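Local coordinates for integrase (Bovine immunodeficiency virus, PDB 3KKS), which probably joins viral DNA ends to host target DNA, the catalytic core domain supplying the active site, at residues T10-K14 / L106-Q110; L27-Q31 / Q47-Y52. All blocks are in the same frame, centred on the assembly; numbering follows the deposited sequence.

Contact 1 of 2, residues T10-K14 / L106-Q110; sequences THWNK and LAAYQ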
loop_
_atom_site.group_PDB
_atom_site.type_symbol
_atom_site.label_atom_id
_atom_site.label_comp_id
_atom_site.label_asym_id
_atom_site.label_seq_id
_atom_site.Cartn_x
_atom_site.Cartn_y
_atom_site.Cartn_z
ATOM N N THR A 10 -2.758 -9.578 -1.233
ATOM C CA THR A 10 -4.149 -9.980 -1.183
ATOM C C THR A 10 -4.491 -10.645 -2.492
ATOM O O THR A 10 -3.686 -10.675 -3.419
ATOM C CB THR A 10 -5.093 -8.786 -1.002
ATOM O OG1 THR A 10 -5.006 -7.934 -2.150
ATOM C CG2 THR A 10 -4.724 -8.003 0.236
ATOM N N HIS A 11 -5.701 -11.172 -2.558
ATOM C CA HIS A 11 -6.172 -11.829 -3.755
ATOM C C HIS A 11 -7.503 -11.264 -4.168
ATOM O O HIS A 11 -8.366 -10.964 -3.351
ATOM C CB HIS A 11 -6.329 -13.329 -3.524
ATOM C CG HIS A 11 -5.064 -14.008 -3.131
ATOM N ND1 HIS A 11 -4.306 -14.750 -4.010
ATOM C CD2 HIS A 11 -4.386 -14.011 -1.954
ATOM C CE1 HIS A 11 -3.217 -15.174 -3.399
ATOM N NE2 HIS A 11 -3.240 -14.741 -2.154
ATOM N N TRP A 12 -7.638 -11.131 -5.471
ATOM C CA TRP A 12 -8.837 -10.651 -6.118
ATOM C C TRP A 12 -8.944 -11.653 -7.256
ATOM O O TRP A 12 -8.237 -11.533 -8.246
ATOM C CB TRP A 12 -8.597 -9.258 -6.650
ATOM C CG TRP A 12 -9.759 -8.784 -7.391
ATOM C CD1 TRP A 12 -9.856 -8.584 -8.724
ATOM C CD2 TRP A 12 -11.002 -8.416 -6.822
ATOM N NE1 TRP A 12 -11.098 -8.093 -9.031
ATOM C CE2 TRP A 12 -11.823 -7.978 -7.877
ATOM C CE3 TRP A 12 -11.504 -8.403 -5.513
ATOM C CZ2 TRP A 12 -13.132 -7.534 -7.669
ATOM C CZ3 TRP A 12 -12.820 -7.955 -5.296
ATOM C CH2 TRP A 12 -13.613 -7.523 -6.376
ATOM N N ASN A 13 -9.791 -12.664 -7.080
ATOM C CA ASN A 13 -9.927 -13.752 -8.044
ATOM C C ASN A 13 -8.573 -14.416 -8.144
ATOM O O ASN A 13 -7.914 -14.599 -7.134
ATOM C CB ASN A 13 -10.387 -13.229 -9.387
ATOM C CG ASN A 13 -11.639 -12.445 -9.258
ATOM O OD1 ASN A 13 -12.496 -12.778 -8.438
ATOM N ND2 ASN A 13 -11.767 -11.385 -10.046
ATOM N N LYS A 14 -8.124 -14.740 -9.347
ATOM C CA LYS A 14 -6.822 -15.393 -9.480
ATOM C C LYS A 14 -5.638 -14.453 -9.404
ATOM O O LYS A 14 -4.500 -14.882 -9.246
ATOM C CB LYS A 14 -6.751 -16.181 -10.783
ATOM N N LEU A 106 -12.693 -2.230 -6.711
ATOM C CA LEU A 106 -12.297 -3.258 -7.663
ATOM C C LEU A 106 -13.552 -3.918 -8.218
ATOM O O LEU A 106 -13.691 -4.100 -9.426
ATOM C CB LEU A 106 -11.413 -4.294 -6.963
ATOM C CG LEU A 106 -9.997 -4.590 -7.485
ATOM C CD1 LEU A 106 -9.432 -3.406 -8.249
ATOM C CD2 LEU A 106 -9.098 -4.952 -6.318
ATOM N N ALA A 107 -14.479 -4.265 -7.336
ATOM C CA ALA A 107 -15.715 -4.897 -7.777
ATOM C C ALA A 107 -16.444 -3.994 -8.759
ATOM O O ALA A 107 -17.097 -4.469 -9.683
ATOM C CB ALA A 107 -16.612 -5.191 -6.588
ATOM N N ALA A 108 -16.337 -2.687 -8.566
ATOM C CA ALA A 108 -17.017 -1.764 -9.456
ATOM C C ALA A 108 -16.337 -1.594 -10.809
ATOM O O ALA A 108 -16.978 -1.719 -11.850
ATOM C CB ALA A 108 -17.170 -0.408 -8.779
ATOM N N TYR A 109 -15.034 -1.338 -10.802
ATOM C CA TYR A 109 -14.316 -1.093 -12.042
ATOM C C TYR A 109 -13.936 -2.270 -12.937
ATOM O O TYR A 109 -13.734 -2.081 -14.132
ATOM C CB TYR A 109 -13.071 -0.258 -11.738
ATOM C CG TYR A 109 -13.385 1.124 -11.195
ATOM C CD1 TYR A 109 -14.152 2.033 -11.934
ATOM C CD2 TYR A 109 -12.899 1.536 -9.956
ATOM C CE1 TYR A 109 -14.419 3.319 -11.450
ATOM C CE2 TYR A 109 -13.163 2.814 -9.464
ATOM C CZ TYR A 109 -13.918 3.701 -10.214
ATOM O OH TYR A 109 -14.157 4.973 -9.734
ATOM N N GLN A 110 -13.847 -3.477 -12.384
ATOM C CA GLN A 110 -13.456 -4.633 -13.183
ATOM C C GLN A 110 -14.351 -4.838 -14.403
ATOM O O GLN A 110 -13.883 -5.246 -15.465
ATOM C CB GLN A 110 -13.449 -5.904 -12.325
ATOM C CG GLN A 110 -14.789 -6.260 -11.713
ATOM C CD GLN A 110 -14.771 -7.610 -11.025
ATOM O OE1 GLN A 110 -15.739 -8.002 -10.374
ATOM N NE2 GLN A 110 -13.663 -8.332 -11.164
#
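Trp-12, the last residue of strand 4-12, lays its indole against Leu-106 near the C-terminal end of helix 89-109. Almost half of the 219 Å² buried between the segments comes from this one tryptophan. Its CG lies anti to the backbone N (chi1 176°), which carries the ring off the strand and over the last turn of the helix. Leu-106 CB sits over the six-membered ring, 3.8 Å from its centroid and 14° off the ring normal, a CH-pi contact, the leucine running back along the indole against the direction in which the ring extends. The same leucine continues across the indole, its CD2 lying 4.0 Å from Trp-12 CD2, so that one branched chain covers both rings on that side. At the far end of the six-membered ring the helix backbone closes in: Trp-12 CH2 is 3.5 Å from Ala-107 N and 3.8 Å from Ala-107 CB. Ala-107, though it packs on the ring, lies at the exposed margin. Val-116 of helix 116-129 and Ile-17 of the neighbouring strand also touch the indole, and Leu-106 reaches Ala-123, which ties this packed part to the inside of the fold.

The outer side is polar and only lightly covered. The stretched side chain of Gln-110 (chi2 173°) carries its amide to the rim of the indole beside NE1. Exposed Asn-13 lies more loosely on the opposite face of the indole from Leu-106, its CG 4.3 Å above the ring plane. Here a strand end is packed against a helix end chiefly through one aromatic side chain, within the RNase H-like alpha/beta fold of retroviral integrase cores, whose central sheet is flanked by helices.

Contact 2 of 2, residues L27-Q31 / Q47-Y52; sequences LVEAQ and QLIQRY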
loop_
_atom_site.group_PDB
_atom_site.type_symbol
_atom_site.label_atom_id
_atom_site.label_comp_id
_atom_site.label_asym_id
_atom_site.label_seq_id
_atom_site.Cartn_x
_atom_site.Cartn_y
_atom_site.Cartn_z
ATOM N N LEU A 27 -3.458 6.938 2.333
ATOM C CA LEU A 27 -3.213 6.817 0.898
ATOM C C LEU A 27 -2.908 5.361 0.586
ATOM O O LEU A 27 -2.138 4.717 1.297
ATOM C CB LEU A 27 -2.024 7.695 0.479
ATOM C CG LEU A 27 -1.901 8.117 -0.995
ATOM C CD1 LEU A 27 -0.634 8.923 -1.191
ATOM C CD2 LEU A 27 -1.853 6.913 -1.885
ATOM N N VAL A 28 -3.500 4.842 -0.481
ATOM C CA VAL A 28 -3.273 3.453 -0.847
ATOM C C VAL A 28 -2.468 3.300 -2.122
ATOM O O VAL A 28 -2.660 4.048 -3.084
ATOM C CB VAL A 28 -4.605 2.697 -1.056
ATOM C CG1 VAL A 28 -4.323 1.207 -1.328
ATOM C CG2 VAL A 28 -5.493 2.855 0.167
ATOM N N GLU A 29 -1.560 2.329 -2.106
ATOM C CA GLU A 29 -0.733 1.990 -3.257
ATOM C C GLU A 29 -0.855 0.486 -3.423
ATOM O O GLU A 29 -0.818 -0.252 -2.439
ATOM C CB GLU A 29 0.721 2.351 -3.020
ATOM C CG GLU A 29 1.177 3.530 -3.837
ATOM C CD GLU A 29 0.713 3.455 -5.284
ATOM O OE1 GLU A 29 0.902 2.399 -5.935
ATOM O OE2 GLU A 29 0.160 4.467 -5.768
ATOM N N ALA A 30 -1.016 0.028 -4.656
ATOM C CA ALA A 30 -1.163 -1.401 -4.899
ATOM C C ALA A 30 -0.585 -1.742 -6.252
ATOM O O ALA A 30 -0.431 -0.866 -7.102
ATOM C CB ALA A 30 -2.646 -1.805 -4.836
ATOM N N GLN A 31 -0.284 -3.017 -6.455
ATOM C CA GLN A 31 0.313 -3.454 -7.709
ATOM C C GLN A 31 0.010 -4.930 -7.906
ATOM O O GLN A 31 0.113 -5.706 -6.962
ATOM C CB GLN A 31 1.831 -3.270 -7.631
ATOM C CG GLN A 31 2.485 -2.726 -8.874
ATOM C CD GLN A 31 2.496 -1.209 -8.911
ATOM O OE1 GLN A 31 1.449 -0.564 -8.931
ATOM N NE2 GLN A 31 3.688 -0.630 -8.920
ATOM N N GLN A 47 9.470 0.353 -6.237
ATOM C CA GLN A 47 8.511 1.234 -6.911
ATOM C C GLN A 47 7.919 2.219 -5.898
ATOM O O GLN A 47 7.756 3.403 -6.180
ATOM C CB GLN A 47 7.359 0.425 -7.510
ATOM C CG GLN A 47 7.661 -0.349 -8.790
ATOM C CD GLN A 47 7.332 0.440 -10.054
ATOM O OE1 GLN A 47 6.311 1.130 -10.122
ATOM N NE2 GLN A 47 8.188 0.325 -11.066
ATOM N N LEU A 48 7.586 1.710 -4.715
ATOM C CA LEU A 48 7.008 2.538 -3.664
ATOM C C LEU A 48 7.994 3.613 -3.220
ATOM O O LEU A 48 7.636 4.783 -3.085
ATOM C CB LEU A 48 6.637 1.680 -2.455
ATOM C CG LEU A 48 5.739 2.391 -1.439
ATOM C CD1 LEU A 48 4.332 2.554 -2.028
ATOM C CD2 LEU A 48 5.681 1.592 -0.155
ATOM N N ILE A 49 9.235 3.199 -2.998
ATOM C CA ILE A 49 10.286 4.108 -2.557
ATOM C C ILE A 49 10.616 5.096 -3.677
ATOM O O ILE A 49 11.087 6.200 -3.428
ATOM C CB ILE A 49 11.544 3.289 -2.120
ATOM C CG1 ILE A 49 12.068 3.813 -0.787
ATOM C CG2 ILE A 49 12.622 3.318 -3.205
ATOM C CD1 ILE A 49 12.571 5.236 -0.837
ATOM N N GLN A 50 10.327 4.691 -4.908
ATOM C CA GLN A 50 10.557 5.510 -6.101
ATOM C C GLN A 50 9.557 6.663 -6.176
ATOM O O GLN A 50 9.919 7.803 -6.470
ATOM C CB GLN A 50 10.402 4.627 -7.351
ATOM C CG GLN A 50 10.162 5.355 -8.681
ATOM C CD GLN A 50 9.573 4.432 -9.757
ATOM O OE1 GLN A 50 10.008 3.282 -9.930
ATOM N NE2 GLN A 50 8.582 4.934 -10.489
ATOM N N ARG A 51 8.295 6.350 -5.905
ATOM C CA ARG A 51 7.214 7.324 -5.973
ATOM C C ARG A 51 6.921 8.109 -4.694
ATOM O O ARG A 51 6.545 9.273 -4.750
ATOM C CB ARG A 51 5.935 6.612 -6.420
ATOM C CG ARG A 51 6.127 5.725 -7.644
ATOM C CD ARG A 51 4.858 4.952 -8.007
ATOM N NE ARG A 51 5.071 4.052 -9.143
ATOM C CZ ARG A 51 5.517 4.442 -10.332
ATOM N NH1 ARG A 51 5.794 5.720 -10.548
ATOM N NH2 ARG A 51 5.693 3.558 -11.306
ATOM N N TYR A 52 7.104 7.482 -3.542
ATOM C CA TYR A 52 6.788 8.135 -2.282
ATOM C C TYR A 52 7.943 8.146 -1.292
ATOM O O TYR A 52 9.034 7.654 -1.567
ATOM C CB TYR A 52 5.613 7.401 -1.629
ATOM C CG TYR A 52 4.380 7.285 -2.499
ATOM C CD1 TYR A 52 3.394 8.267 -2.473
ATOM C CD2 TYR A 52 4.191 6.184 -3.333
ATOM C CE1 TYR A 52 2.246 8.160 -3.245
ATOM C CE2 TYR A 52 3.044 6.067 -4.112
ATOM C CZ TYR A 52 2.076 7.059 -4.061
ATOM O OH TYR A 52 0.935 6.963 -4.816
#
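Strand 28-33 passes the C-terminal end of helix 38-51 with the backbones closest at Glu-29 and Leu-48, whose CA atoms are 7.8 Å apart, and the helix gives out at Tyr-52. The Tyr-52 hydroxyl donates a hydrogen bond to the carboxylate of Glu-29, OH to OE2 2.8 Å, meeting the oxygen on its anti side and 27° out of the carboxylate plane. A kink at chi2 (-45°) in the glutamate chain also brings CG obliquely against the ring, a tight 3.2 Å from Tyr-52 CE2. Leu-27 CD1 reaches the carbon on the other side of the hydroxyl, Tyr-52 CE1, at 3.6 Å. In this RNase H-like fold the strand is the outermost one on its side of the mixed sheet, and the helix follows it in the chain and packs on one face; Val-28 and Ala-30 point away from that helix, to helix 116-129 on the other face. Leu-48 adds an apolar contact, CD1 to Glu-29 CB 3.8 Å. On the partly exposed side Gln-31 NE2 comes to 3.4 Å from Gln-47 OE1, the two amide planes steeply turned (68°), while within the helix Arg-51 NH2, one turn on, donates a 2.8 Å hydrogen bond to Gln-47 OE1. The Tyr-52 ring also meets Trp-5 and, edge-to-face, Tyr-143.

How the contacts relate
Both contacts reach the same mixed five-stranded sheet, with centres 19 Å apart and nearest atoms about 7 Å apart, so they do not touch. Contact 1 uses the end of strand 4-12 and helix 89-109; contact 2 uses strand 28-33 and helix 38-51. Strand 15-22 lies between the two strands and is antiparallel to both. Both segments of contact 2 fall between the two segments of contact 1 in sequence. Helix 116-129 touches side chains of both, linking the partly buried contact 2 near the chain centre to the surface contact 1. Together they tie helices to both faces of the integrase core sheet.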